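Local coordinates for protein SSD1 (Saccharomyces cerevisiae S288C, PDB 7AM1) that binds mRNA, including its untranslated regions, and represses translation as a non-enzymatic pseudonuclease of the RNase II family, at residues A[509-513]-A[514-518]; A[520-523]-A[524-527]. One frame throughout, in Å; residues are numbered along the deposited sequence.

Contact 1 of 2, residues A[509-513]-A[514-518]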
loop_
_atom_site.group_PDB
_atom_site.type_symbol
_atom_site.label_atom_id
_atom_site.label_comp_id
_atom_site.label_asym_id
_atom_site.label_seq_id
_atom_site.Cartn_x
_atom_site.Cartn_y
_atom_site.Cartn_z
ATOM N N ARG A 509 -12.590 -22.196 -5.990
ATOM C CA ARG A 509 -13.676 -21.736 -6.845
ATOM C C ARG A 509 -13.473 -20.269 -7.219
ATOM O O ARG A 509 -13.742 -19.870 -8.358
ATOM C CB ARG A 509 -15.018 -21.978 -6.153
ATOM C CG ARG A 509 -16.216 -21.954 -7.099
ATOM C CD ARG A 509 -17.527 -22.242 -6.368
ATOM N NE ARG A 509 -17.648 -21.419 -5.165
ATOM C CZ ARG A 509 -17.716 -21.884 -3.917
ATOM N NH1 ARG A 509 -17.716 -23.189 -3.663
ATOM N NH2 ARG A 509 -17.811 -21.024 -2.914
ATOM N N ARG A 510 -13.000 -19.449 -6.273
ATOM C CA ARG A 510 -12.806 -18.028 -6.556
ATOM C C ARG A 510 -11.822 -17.822 -7.704
ATOM O O ARG A 510 -12.067 -17.009 -8.602
ATOM C CB ARG A 510 -12.315 -17.286 -5.309
ATOM C CG ARG A 510 -12.281 -15.763 -5.493
ATOM C CD ARG A 510 -11.807 -15.015 -4.248
ATOM N NE ARG A 510 -10.444 -15.375 -3.848
ATOM C CZ ARG A 510 -9.343 -15.050 -4.522
ATOM N NH1 ARG A 510 -8.154 -15.428 -4.068
ATOM N NH2 ARG A 510 -9.424 -14.355 -5.652
ATOM N N ILE A 511 -10.695 -18.541 -7.685
ATOM C CA ILE A 511 -9.695 -18.388 -8.737
ATOM C C ILE A 511 -9.864 -19.439 -9.830
ATOM O O ILE A 511 -9.026 -19.539 -10.730
ATOM C CB ILE A 511 -8.251 -18.434 -8.182
ATOM C CG1 ILE A 511 -7.915 -19.802 -7.576
ATOM C CG2 ILE A 511 -8.043 -17.325 -7.166
ATOM C CD1 ILE A 511 -6.415 -20.054 -7.460
ATOM N N ASN A 512 -10.926 -20.242 -9.755
ATOM C CA ASN A 512 -11.283 -21.144 -10.853
ATOM C C ASN A 512 -10.198 -22.192 -11.101
ATOM O O ASN A 512 -9.890 -22.538 -12.244
ATOM C CB ASN A 512 -11.566 -20.339 -12.125
ATOM C CG ASN A 512 -12.279 -21.147 -13.178
ATOM O OD1 ASN A 512 -13.125 -21.977 -12.861
ATOM N ND2 ASN A 512 -11.946 -20.908 -14.440
ATOM N N ASP A 513 -9.623 -22.716 -10.021
ATOM C CA ASP A 513 -8.591 -23.750 -10.101
ATOM C C ASP A 513 -8.916 -24.837 -9.083
ATOM O O ASP A 513 -8.548 -24.712 -7.902
ATOM C CB ASP A 513 -7.204 -23.168 -9.852
ATOM C CG ASP A 513 -6.102 -24.184 -10.081
ATOM O OD1 ASP A 513 -6.424 -25.310 -10.510
ATOM O OD2 ASP A 513 -4.922 -23.867 -9.822
ATOM N N PRO A 514 -9.598 -25.914 -9.498
ATOM C CA PRO A 514 -10.036 -26.928 -8.520
ATOM C C PRO A 514 -8.936 -27.462 -7.617
ATOM O O PRO A 514 -9.196 -27.745 -6.442
ATOM C CB PRO A 514 -10.605 -28.037 -9.419
ATOM C CG PRO A 514 -11.082 -27.328 -10.626
ATOM C CD PRO A 514 -10.094 -26.210 -10.855
ATOM N N GLU A 515 -7.720 -27.620 -8.132
ATOM C CA GLU A 515 -6.625 -28.207 -7.371
ATOM C C GLU A 515 -5.842 -27.179 -6.562
ATOM O O GLU A 515 -4.791 -27.518 -6.008
ATOM C CB GLU A 515 -5.681 -28.954 -8.315
ATOM C CG GLU A 515 -6.364 -30.023 -9.157
ATOM C CD GLU A 515 -7.060 -31.072 -8.313
ATOM O OE1 GLU A 515 -8.291 -31.239 -8.454
ATOM O OE2 GLU A 515 -6.372 -31.724 -7.499
ATOM N N ALA A 516 -6.331 -25.945 -6.466
ATOM C CA ALA A 516 -5.548 -24.875 -5.864
ATOM C C ALA A 516 -5.279 -25.146 -4.389
ATOM O O ALA A 516 -6.143 -25.641 -3.659
ATOM C CB ALA A 516 -6.276 -23.538 -6.021
ATOM N N THR A 517 -4.069 -24.811 -3.957
ATOM C CA THR A 517 -3.689 -24.809 -2.552
ATOM C C THR A 517 -3.604 -23.367 -2.069
ATOM O O THR A 517 -3.309 -22.455 -2.846
ATOM C CB THR A 517 -2.350 -25.517 -2.339
ATOM O OG1 THR A 517 -1.329 -24.851 -3.092
ATOM C CG2 THR A 517 -2.440 -26.963 -2.782
ATOM N N LEU A 518 -3.879 -23.162 -0.778
ATOM C CA LEU A 518 -3.960 -21.802 -0.253
ATOM C C LEU A 518 -2.623 -21.077 -0.345
ATOM O O LEU A 518 -2.595 -19.849 -0.463
ATOM C CB LEU A 518 -4.468 -21.825 1.188
ATOM C CG LEU A 518 -5.932 -22.240 1.345
ATOM C CD1 LEU A 518 -6.261 -22.551 2.796
ATOM C CD2 LEU A 518 -6.857 -21.149 0.816
#
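With chi1 at 64°, Ile511 holds CG1 between its backbone N and carbonyl carbon, and the extended second torsion (160°) carries CD1 on toward the methyl of Ala516. Asp513 has CG opposite its backbone N (chi1 -174°), which swings the carboxylate over the residues that follow. The residues carrying these side chains sit in a Schellman motif that ends helix 495-510 and leads directly into a type I beta turn from Asp513 to Ala516. Asn512, at positive phi, is the C-prime residue: Asp513 N reaches back to the carbonyl of Ala508, while the bond from Asn512 N to Arg509 O is weak, at 3.2 Å.

The turn closes through Ala516 N, which donates to Asp513 O over 2.9 Å. The same turn folds the Ala516 side chain back toward the helix end, where its CB meets Ile511 CD1 at 3.8 Å, two methyls in plain apolar contact. Leu612 on helix 604-612 and Tyr507 on helix 495-510 pack nearby, on Ile511 and Ala516 respectively.

Asn512 gives ND2 to Asp605 and its carbonyl to Lys609, both of helix 604-612, and Arg504 NH1 bonds to the carbonyls of Pro514 and Ala516, so the turn is held to the helix it leaves as well as to a second one. In this way the contact joins the end of helix 495-510 to the loop running on toward helix 523-529 within the RNB domain. The Asp513 carboxylate lies alongside the turn: OD1 is 3.6 Å from Glu515 N, and OD2 rests 4.0 Å from Ala516 CB.

Contact 2 of 2, residues A[520-523]-A[524-527]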
loop_
_atom_site.group_PDB
_atom_site.type_symbol
_atom_site.label_atom_id
_atom_site.label_comp_id
_atom_site.label_asym_id
_atom_site.label_seq_id
_atom_site.Cartn_x
_atom_site.Cartn_y
_atom_site.Cartn_z
ATOM N N PRO A 520 1.121 -21.009 -2.644
ATOM C CA PRO A 520 1.524 -19.623 -2.381
ATOM C C PRO A 520 0.379 -18.623 -2.545
ATOM O O PRO A 520 -0.595 -18.899 -3.244
ATOM C CB PRO A 520 2.620 -19.380 -3.425
ATOM C CG PRO A 520 2.240 -20.264 -4.562
ATOM C CD PRO A 520 1.631 -21.492 -3.942
ATOM N N THR A 521 0.512 -17.463 -1.911
ATOM C CA THR A 521 -0.520 -16.437 -1.906
ATOM C C THR A 521 0.045 -15.143 -2.484
ATOM O O THR A 521 1.251 -15.005 -2.710
ATOM C CB THR A 521 -1.058 -16.229 -0.480
ATOM O OG1 THR A 521 -2.278 -15.479 -0.519
ATOM C CG2 THR A 521 -0.030 -15.506 0.394
ATOM N N LEU A 522 -0.844 -14.193 -2.749
ATOM C CA LEU A 522 -0.479 -12.938 -3.405
ATOM C C LEU A 522 -0.667 -11.812 -2.394
ATOM O O LEU A 522 -1.728 -11.189 -2.315
ATOM C CB LEU A 522 -1.305 -12.733 -4.664
ATOM C CG LEU A 522 -1.132 -13.831 -5.718
ATOM C CD1 LEU A 522 -2.092 -13.604 -6.881
ATOM C CD2 LEU A 522 0.322 -13.906 -6.212
ATOM N N SER A 523 0.389 -11.548 -1.622
ATOM C CA SER A 523 0.296 -10.577 -0.540
ATOM C C SER A 523 0.088 -9.166 -1.065
ATOM O O SER A 523 -0.630 -8.371 -0.449
ATOM C CB SER A 523 1.556 -10.631 0.317
ATOM O OG SER A 523 1.470 -9.687 1.365
ATOM N N LEU A 524 0.706 -8.830 -2.196
ATOM C CA LEU A 524 0.581 -7.472 -2.714
ATOM C C LEU A 524 -0.819 -7.231 -3.271
ATOM O O LEU A 524 -1.400 -6.159 -3.064
ATOM C CB LEU A 524 1.661 -7.211 -3.770
ATOM C CG LEU A 524 3.112 -7.341 -3.279
ATOM C CD1 LEU A 524 4.115 -7.053 -4.390
ATOM C CD2 LEU A 524 3.406 -6.455 -2.075
ATOM N N LEU A 525 -1.398 -8.218 -3.957
ATOM C CA LEU A 525 -2.756 -8.028 -4.456
ATOM C C LEU A 525 -3.741 -7.854 -3.301
ATOM O O LEU A 525 -4.667 -7.041 -3.390
ATOM C CB LEU A 525 -3.175 -9.190 -5.353
ATOM C CG LEU A 525 -2.349 -9.421 -6.623
ATOM C CD1 LEU A 525 -3.162 -10.232 -7.635
ATOM C CD2 LEU A 525 -1.846 -8.128 -7.244
ATOM N N GLU A 526 -3.548 -8.584 -2.197
ATOM C CA GLU A 526 -4.396 -8.363 -1.026
ATOM C C GLU A 526 -4.365 -6.898 -0.599
ATOM O O GLU A 526 -5.407 -6.318 -0.270
ATOM C CB GLU A 526 -3.962 -9.279 0.123
ATOM C CG GLU A 526 -4.390 -8.839 1.531
ATOM C CD GLU A 526 -5.895 -8.860 1.767
ATOM O OE1 GLU A 526 -6.645 -9.396 0.921
ATOM O OE2 GLU A 526 -6.325 -8.349 2.825
ATOM N N SER A 527 -3.180 -6.274 -0.625
ATOM C CA SER A 527 -3.046 -4.900 -0.151
ATOM C C SER A 527 -3.718 -3.899 -1.079
ATOM O O SER A 527 -3.904 -2.744 -0.683
ATOM C CB SER A 527 -1.564 -4.535 0.049
ATOM O OG SER A 527 -0.913 -4.234 -1.170
#
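Leu522 and Leu525 run alongside each other in the same direction, one from the N-cap position and the other from the first turn of helix 523-529. Leu522 CD1 meets Leu525 CD1 at 3.6 Å, and Leu522 CB rests 4.0 Å from Leu525 CG. In both, CG is opposite the carbonyl carbon (chi1 -60° and -61°); the matching torsions send the two chains out together, CD1 against CD1, and Ile608 of helix 604-612 packs against the pair. The first helical bond runs from Glu526 N to Leu522 O at 3.2 Å, whereas the next, from Ser527 N to Ser523 O, is weak.

Ser527 turns OG back to Leu524 O, 2.7 Å away in the carbonyl plane and on a lone pair. Ser523 OG instead leads off to Ile539 O and Arg542, and Glu526 sends its carboxylate to Arg554. Leucine at the N-cap has no polar side-chain atom to offer the first amides; Glu624 of helix 617-629 takes Leu524 N, and more weakly Leu525 N, so its negative charge probably complements the positive end of the helix dipole.

Overall arrangement
Contact 1 and contact 2 come in series along the RNB domain, marking the end of helix 495-510 and the start of helix 523-529, and between them they take in nearly all of the connecting loop. Their centres are 15 Å apart and the segments do not otherwise touch. The chain moves inward as it goes: contact 1 sits about 25 Å from the centre of the chain, contact 2 about 11 Å. Helix 604-612 receives side chains from both, Leu612 touching Ile511 and also Leu522, and helix 544-568 supplies Glu551 to Arg510 and Arg554 to Glu526. The two helix ends and the loop joining them are thus packed against the same helices, 544-568 and 604-612, of the RNB domain.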